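Local coordinates for 1-deoxy-D-xylulose 5-phosphate reductoisomerase (Moraxella catarrhalis, PDB 4ZQG), which catalyses the NAD(P)H-dependent rearrangement and reduction of 1-deoxy-D-xylulose 5-phosphate to 2-C-methyl-D-erythritol 4-phosphate in the MEP pathway of isoprenoid synthesis, at residues Y180-T188 and V260-F271. Residues are numbered along the deposited sequence; the frame is centred on the assembly and turned at random.
Sequences YGIKKLWLT and VHSLVEYVDGSF
Strands 182-188 and 260-266 pair antiparallel as the two inner strands of the four-stranded mixed sheet, in the part of the enzyme that adjoins the fosmidomycin and magnesium site. W186 and L263 exchange two backbone bonds, W186 N to L263 O (2.8 Å) being almost straight at 175°. Nearer the turn, a classic beta bulge sets K183 and K184 against E265: E265 O takes K183 N in its carbonyl plane at 2.8 Å and K184 N only weakly, while E265 N returns a bond to K184 O.

The E265 carboxylate organises the face shared with K184 and W186. Its chain is extended, CG lying anti to the backbone N (chi1 175°), which carries OE1 to the indole edge of W186; NE1 donates to OE1 at 3.0 Å, in the plane of the indole, though it meets OE1 on the anti side and 28° out of the carboxylate plane. K184 curls back through its bent outer torsions to bring NZ within 3.5 Å of the same OE1 in a salt bridge; a water also bridges the two, donating to OE1 and accepting only weakly from NZ. The extended K183 runs alongside E265 and makes a long salt bridge to OE2. These lysines probably stabilise the carboxylate's negative charge.

On the opposite face L185 CD2 packs against V264 CG2 (3.8 Å), while further along S262 OG accepts a bond from T188 N (3.2 Å). Beyond the bulge, I182 CD1 meets Y266 CE1, and V267 N closes onto G181 O at 2.9 Å as the chain enters the type I turn 266-269.

Strands 250-254 and 271-275 flank the pair, and F271 continues the sheet into the second subunit, whose L303 and P300 pack on W186 and E265. Helix 155-162, which carries the magnesium ligand E156, lies against L187 and S262.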
ATOM      1  N   TYR A 180       2.641   1.220 -16.378  1.00 58.36           N
ATOM      2  CA  TYR A 180       2.293   1.359 -14.985  1.00 58.65           C
ATOM      3  C   TYR A 180       2.046   0.021 -14.355  1.00 57.67           C
ATOM      4  O   TYR A 180       2.041  -0.087 -13.139  1.00 59.70           O
ATOM      5  CB  TYR A 180       1.050   2.248 -14.803  1.00 59.67           C
ATOM      6  CG  TYR A 180       1.334   3.667 -15.215  1.00 60.72           C
ATOM      7  CD1 TYR A 180       2.150   4.462 -14.438  1.00 60.49           C
ATOM      8  CD2 TYR A 180       0.828   4.186 -16.406  1.00 61.99           C
ATOM      9  CE1 TYR A 180       2.472   5.742 -14.819  1.00 63.07           C
ATOM     10  CE2 TYR A 180       1.146   5.470 -16.806  1.00 64.26           C
ATOM     11  CZ  TYR A 180       1.969   6.243 -15.998  1.00 65.48           C
ATOM     12  OH  TYR A 180       2.297   7.525 -16.340  1.00 68.99           O
ATOM     13  N   GLY A 181       1.786  -0.983 -15.175  1.00 55.78           N
ATOM     14  CA  GLY A 181       1.737  -2.331 -14.702  1.00 54.31           C
ATOM     15  C   GLY A 181       0.593  -2.688 -13.797  1.00 53.38           C
ATOM     16  O   GLY A 181       0.733  -3.630 -13.016  1.00 53.42           O
ATOM     17  N   ILE A 182      -0.559  -2.018 -13.918  1.00 52.59           N
ATOM     18  CA  ILE A 182      -1.718  -2.406 -13.089  1.00 52.53           C
ATOM     19  C   ILE A 182      -2.321  -3.681 -13.638  1.00 53.16           C
ATOM     20  O   ILE A 182      -2.621  -3.739 -14.821  1.00 53.63           O
ATOM     21  CB  ILE A 182      -2.888  -1.390 -13.069  1.00 52.78           C
ATOM     22  CG1 ILE A 182      -2.440   0.071 -12.874  1.00 52.83           C
ATOM     23  CG2 ILE A 182      -3.852  -1.764 -11.976  1.00 52.67           C
ATOM     24  CD1 ILE A 182      -1.324   0.260 -11.912  1.00 53.22           C
ATOM     25  N   LYS A 183      -2.520  -4.688 -12.793  1.00 53.17           N
ATOM     26  CA  LYS A 183      -3.062  -5.943 -13.256  1.00 54.56           C
ATOM     27  C   LYS A 183      -4.495  -5.982 -12.985  1.00 54.60           C
ATOM     28  O   LYS A 183      -5.294  -6.168 -13.902  1.00 56.15           O
ATOM     29  CB  LYS A 183      -2.407  -7.151 -12.576  1.00 57.02           C
ATOM     30  CG  LYS A 183      -2.496  -8.423 -13.415  1.00 58.81           C
ATOM     31  CD  LYS A 183      -2.218  -9.644 -12.600  1.00 60.50           C
ATOM     32  CE  LYS A 183      -2.049 -10.855 -13.496  1.00 63.05           C
ATOM     33  NZ  LYS A 183      -1.633 -11.996 -12.640  1.00 64.95           N
ATOM     34  N   LYS A 184      -4.844  -5.804 -11.716  1.00 55.06           N
ATOM     35  CA  LYS A 184      -6.235  -5.795 -11.322  1.00 54.99           C
ATOM     36  C   LYS A 184      -6.443  -5.127  -9.979  1.00 54.08           C
ATOM     37  O   LYS A 184      -5.479  -4.879  -9.258  1.00 53.12           O
ATOM     38  CB  LYS A 184      -6.760  -7.218 -11.322  1.00 57.02           C
ATOM     39  CG  LYS A 184      -6.151  -8.157 -10.313  1.00 59.52           C
ATOM     40  CD  LYS A 184      -7.023  -9.410 -10.211  1.00 63.06           C
ATOM     41  CE  LYS A 184      -6.787 -10.366 -11.396  1.00 65.56           C
ATOM     42  NZ  LYS A 184      -5.947 -11.490 -10.935  1.00 66.03           N
ATOM     43  N   LEU A 185      -7.705  -4.807  -9.659  1.00 53.66           N
ATOM     44  CA  LEU A 185      -8.045  -4.138  -8.383  1.00 51.93           C
ATOM     45  C   LEU A 185      -8.761  -5.132  -7.511  1.00 51.43           C
ATOM     46  O   LEU A 185      -9.541  -5.918  -8.011  1.00 52.53           O
ATOM     47  CB  LEU A 185      -8.929  -2.927  -8.625  1.00 51.02           C
ATOM     48  CG  LEU A 185      -8.431  -1.905  -9.643  1.00 51.27           C
ATOM     49  CD1 LEU A 185      -9.376  -0.729  -9.724  1.00 51.21           C
ATOM     50  CD2 LEU A 185      -7.042  -1.404  -9.293  1.00 51.24           C
ATOM     51  N   TRP A 186      -8.465  -5.141  -6.222  1.00 50.52           N
ATOM     52  CA  TRP A 186      -9.123  -6.057  -5.303  1.00 51.45           C
ATOM     53  C   TRP A 186      -9.948  -5.229  -4.309  1.00 51.56           C
ATOM     54  O   TRP A 186      -9.381  -4.373  -3.601  1.00 52.41           O
ATOM     55  CB  TRP A 186      -8.088  -6.862  -4.551  1.00 51.48           C
ATOM     56  CG  TRP A 186      -7.480  -7.875  -5.386  1.00 53.65           C
ATOM     57  CD1 TRP A 186      -6.429  -7.715  -6.250  1.00 53.72           C
ATOM     58  CD2 TRP A 186      -7.890  -9.237  -5.511  1.00 54.96           C
ATOM     59  NE1 TRP A 186      -6.176  -8.884  -6.881  1.00 53.81           N
ATOM     60  CE2 TRP A 186      -7.032  -9.842  -6.423  1.00 54.03           C
ATOM     61  CE3 TRP A 186      -8.881 -10.012  -4.904  1.00 56.28           C
ATOM     62  CZ2 TRP A 186      -7.140 -11.163  -6.771  1.00 55.96           C
ATOM     63  CZ3 TRP A 186      -8.968 -11.352  -5.247  1.00 57.71           C
ATOM     64  CH2 TRP A 186      -8.106 -11.904  -6.167  1.00 56.50           C
ATOM     65  N   LEU A 187     -11.264  -5.437  -4.291  1.00 50.75           N
ATOM     66  CA  LEU A 187     -12.152  -4.789  -3.310  1.00 49.48           C
ATOM     67  C   LEU A 187     -12.328  -5.699  -2.125  1.00 49.33           C
ATOM     68  O   LEU A 187     -12.752  -6.825  -2.285  1.00 49.73           O
ATOM     69  CB  LEU A 187     -13.534  -4.483  -3.906  1.00 49.03           C
ATOM     70  CG  LEU A 187     -13.602  -3.373  -4.933  1.00 47.95           C
ATOM     71  CD1 LEU A 187     -14.889  -3.447  -5.700  1.00 47.91           C
ATOM     72  CD2 LEU A 187     -13.460  -2.053  -4.262  1.00 47.55           C
ATOM     73  N   THR A 188     -11.998  -5.212  -0.939  1.00 49.62           N
ATOM     74  CA  THR A 188     -12.256  -5.951   0.310  1.00 50.62           C
ATOM     75  C   THR A 188     -13.740  -5.772   0.734  1.00 50.10           C
ATOM     76  O   THR A 188     -14.320  -4.741   0.516  1.00 49.46           O
ATOM     77  CB  THR A 188     -11.291  -5.454   1.412  1.00 51.04           C
ATOM     78  OG1 THR A 188     -11.063  -4.033   1.238  1.00 51.01           O
ATOM     79  CG2 THR A 188      -9.974  -6.138   1.272  1.00 51.87           C
ATOM     80  N   VAL A 260      -7.860  -4.232   6.224  1.00 49.68           N
ATOM     81  CA  VAL A 260      -7.392  -4.038   4.872  1.00 49.78           C
ATOM     82  C   VAL A 260      -8.552  -3.536   4.038  1.00 50.06           C
ATOM     83  O   VAL A 260      -9.516  -4.262   3.852  1.00 50.39           O
ATOM     84  CB  VAL A 260      -6.808  -5.336   4.234  1.00 49.63           C
ATOM     85  CG1 VAL A 260      -6.338  -5.018   2.843  1.00 48.99           C
ATOM     86  CG2 VAL A 260      -5.635  -5.892   5.038  1.00 49.72           C
ATOM     87  N   HIS A 261      -8.431  -2.330   3.495  1.00 49.90           N
ATOM     88  CA  HIS A 261      -9.542  -1.716   2.792  1.00 51.62           C
ATOM     89  C   HIS A 261      -9.635  -1.895   1.286  1.00 52.19           C
ATOM     90  O   HIS A 261     -10.647  -1.588   0.697  1.00 54.33           O
ATOM     91  CB  HIS A 261      -9.612  -0.234   3.159  1.00 52.66           C
ATOM     92  CG  HIS A 261      -9.813  -0.024   4.626  1.00 53.03           C
ATOM     93  ND1 HIS A 261      -9.056   0.841   5.371  1.00 52.77           N
ATOM     94  CD2 HIS A 261     -10.635  -0.650   5.498  1.00 54.19           C
ATOM     95  CE1 HIS A 261      -9.433   0.771   6.635  1.00 53.59           C
ATOM     96  NE2 HIS A 261     -10.390  -0.128   6.737  1.00 53.36           N
ATOM     97  N   SER A 262      -8.589  -2.397   0.659  1.00 52.20           N
ATOM     98  CA  SER A 262      -8.601  -2.830  -0.738  1.00 49.95           C
ATOM     99  C   SER A 262      -7.165  -2.900  -1.176  1.00 48.75           C
ATOM    100  O   SER A 262      -6.280  -2.469  -0.423  1.00 46.84           O
ATOM    101  CB  SER A 262      -9.428  -1.918  -1.663  1.00 49.47           C
ATOM    102  OG  SER A 262     -10.759  -2.377  -1.674  1.00 48.72           O
ATOM    103  N   LEU A 263      -6.942  -3.494  -2.357  1.00 47.67           N
ATOM    104  CA  LEU A 263      -5.600  -3.631  -2.890  1.00 47.46           C
ATOM    105  C   LEU A 263      -5.528  -3.352  -4.383  1.00 47.66           C
ATOM    106  O   LEU A 263      -6.534  -3.423  -5.107  1.00 48.65           O
ATOM    107  CB  LEU A 263      -5.016  -5.014  -2.567  1.00 47.54           C
ATOM    108  CG  LEU A 263      -5.324  -5.606  -1.186  1.00 47.50           C
ATOM    109  CD1 LEU A 263      -6.594  -6.412  -1.224  1.00 47.31           C
ATOM    110  CD2 LEU A 263      -4.206  -6.504  -0.716  1.00 48.35           C
ATOM    111  N   VAL A 264      -4.333  -2.991  -4.822  1.00 47.08           N
ATOM    112  CA  VAL A 264      -4.007  -2.905  -6.203  1.00 47.38           C
ATOM    113  C   VAL A 264      -2.867  -3.855  -6.497  1.00 48.61           C
ATOM    114  O   VAL A 264      -1.776  -3.703  -5.978  1.00 47.66           O
ATOM    115  CB  VAL A 264      -3.571  -1.506  -6.556  1.00 47.36           C
ATOM    116  CG1 VAL A 264      -3.127  -1.454  -7.989  1.00 47.71           C
ATOM    117  CG2 VAL A 264      -4.740  -0.558  -6.337  1.00 47.72           C
ATOM    118  N   GLU A 265      -3.152  -4.838  -7.346  1.00 50.46           N
ATOM    119  CA  GLU A 265      -2.190  -5.824  -7.805  1.00 51.00           C
ATOM    120  C   GLU A 265      -1.468  -5.375  -9.051  1.00 50.60           C
ATOM    121  O   GLU A 265      -2.107  -5.060 -10.024  1.00 50.02           O
ATOM    122  CB  GLU A 265      -2.923  -7.109  -8.126  1.00 53.11           C
ATOM    123  CG  GLU A 265      -2.030  -8.171  -8.719  1.00 55.02           C
ATOM    124  CD  GLU A 265      -2.687  -9.509  -8.827  1.00 56.11           C
ATOM    125  OE1 GLU A 265      -3.940  -9.622  -8.694  1.00 55.15           O
ATOM    126  OE2 GLU A 265      -1.912 -10.456  -9.090  1.00 59.62           O
ATOM    127  N   TYR A 266      -0.134  -5.365  -8.986  1.00 50.98           N
ATOM    128  CA  TYR A 266       0.761  -5.037 -10.097  1.00 51.35           C
ATOM    129  C   TYR A 266       1.396  -6.286 -10.763  1.00 52.01           C
ATOM    130  O   TYR A 266       1.402  -7.387 -10.214  1.00 51.04           O
ATOM    131  CB  TYR A 266       1.866  -4.103  -9.608  1.00 51.84           C
ATOM    132  CG  TYR A 266       1.368  -2.726  -9.196  1.00 52.55           C
ATOM    133  CD1 TYR A 266       1.485  -1.640 -10.056  1.00 52.80           C
ATOM    134  CD2 TYR A 266       0.790  -2.512  -7.958  1.00 50.97           C
ATOM    135  CE1 TYR A 266       1.057  -0.397  -9.698  1.00 52.08           C
ATOM    136  CE2 TYR A 266       0.342  -1.269  -7.592  1.00 50.91           C
ATOM    137  CZ  TYR A 266       0.462  -0.206  -8.461  1.00 51.62           C
ATOM    138  OH  TYR A 266      -0.002   1.059  -8.106  1.00 49.61           O
ATOM    139  N   VAL A 267       1.948  -6.083 -11.957  1.00 52.66           N
ATOM    140  CA  VAL A 267       2.422  -7.179 -12.791  1.00 53.07           C
ATOM    141  C   VAL A 267       3.646  -7.886 -12.269  1.00 52.91           C
ATOM    142  O   VAL A 267       3.832  -9.050 -12.587  1.00 54.93           O
ATOM    143  CB  VAL A 267       2.681  -6.742 -14.249  1.00 53.79           C
ATOM    144  CG1 VAL A 267       1.350  -6.446 -14.929  1.00 54.01           C
ATOM    145  CG2 VAL A 267       3.584  -5.524 -14.306  1.00 53.36           C
ATOM    146  N   ASP A 268       4.471  -7.183 -11.493  1.00 51.96           N
ATOM    147  CA  ASP A 268       5.640  -7.758 -10.848  1.00 51.26           C
ATOM    148  C   ASP A 268       5.350  -8.550  -9.597  1.00 50.20           C
ATOM    149  O   ASP A 268       6.276  -9.093  -8.980  1.00 51.10           O
ATOM    150  CB  ASP A 268       6.696  -6.684 -10.520  1.00 52.04           C
ATOM    151  CG  ASP A 268       6.139  -5.514  -9.663  1.00 51.90           C
ATOM    152  OD1 ASP A 268       5.248  -5.720  -8.820  1.00 50.84           O
ATOM    153  OD2 ASP A 268       6.646  -4.393  -9.838  1.00 52.65           O
ATOM    154  N   GLY A 269       4.101  -8.611  -9.198  1.00 49.31           N
ATOM    155  CA  GLY A 269       3.702  -9.371  -8.028  1.00 49.48           C
ATOM    156  C   GLY A 269       3.362  -8.540  -6.804  1.00 49.24           C
ATOM    157  O   GLY A 269       2.926  -9.091  -5.823  1.00 48.41           O
ATOM    158  N   SER A 270       3.628  -7.234  -6.846  1.00 50.00           N
ATOM    159  CA  SER A 270       3.312  -6.310  -5.749  1.00 50.61           C
ATOM    160  C   SER A 270       1.793  -6.051  -5.589  1.00 50.14           C
ATOM    161  O   SER A 270       1.128  -5.662  -6.550  1.00 49.71           O
ATOM    162  CB  SER A 270       3.965  -4.938  -5.993  1.00 51.26           C
ATOM    163  OG  SER A 270       5.359  -5.016  -6.170  1.00 52.15           O
ATOM    164  N   PHE A 271       1.278  -6.270  -4.375  1.00 49.51           N
ATOM    165  CA  PHE A 271      -0.067  -5.844  -3.981  1.00 48.69           C
ATOM    166  C   PHE A 271       0.159  -4.629  -3.074  1.00 47.78           C
ATOM    167  O   PHE A 271       0.763  -4.771  -1.998  1.00 47.26           O
ATOM    168  CB  PHE A 271      -0.810  -6.938  -3.202  1.00 48.74           C
ATOM    169  CG  PHE A 271      -1.146  -8.144  -4.024  1.00 49.86           C
ATOM    170  CD1 PHE A 271      -2.458  -8.470  -4.312  1.00 50.54           C
ATOM    171  CD2 PHE A 271      -0.150  -8.958  -4.508  1.00 50.24           C
ATOM    172  CE1 PHE A 271      -2.772  -9.567  -5.091  1.00 51.03           C
ATOM    173  CE2 PHE A 271      -0.446 -10.069  -5.276  1.00 51.44           C
ATOM    174  CZ  PHE A 271      -1.751 -10.373  -5.580  1.00 52.07           C
TER
HETATM  175  O   HOH W   1      -4.487 -12.767  -8.402  1.00 66.77           O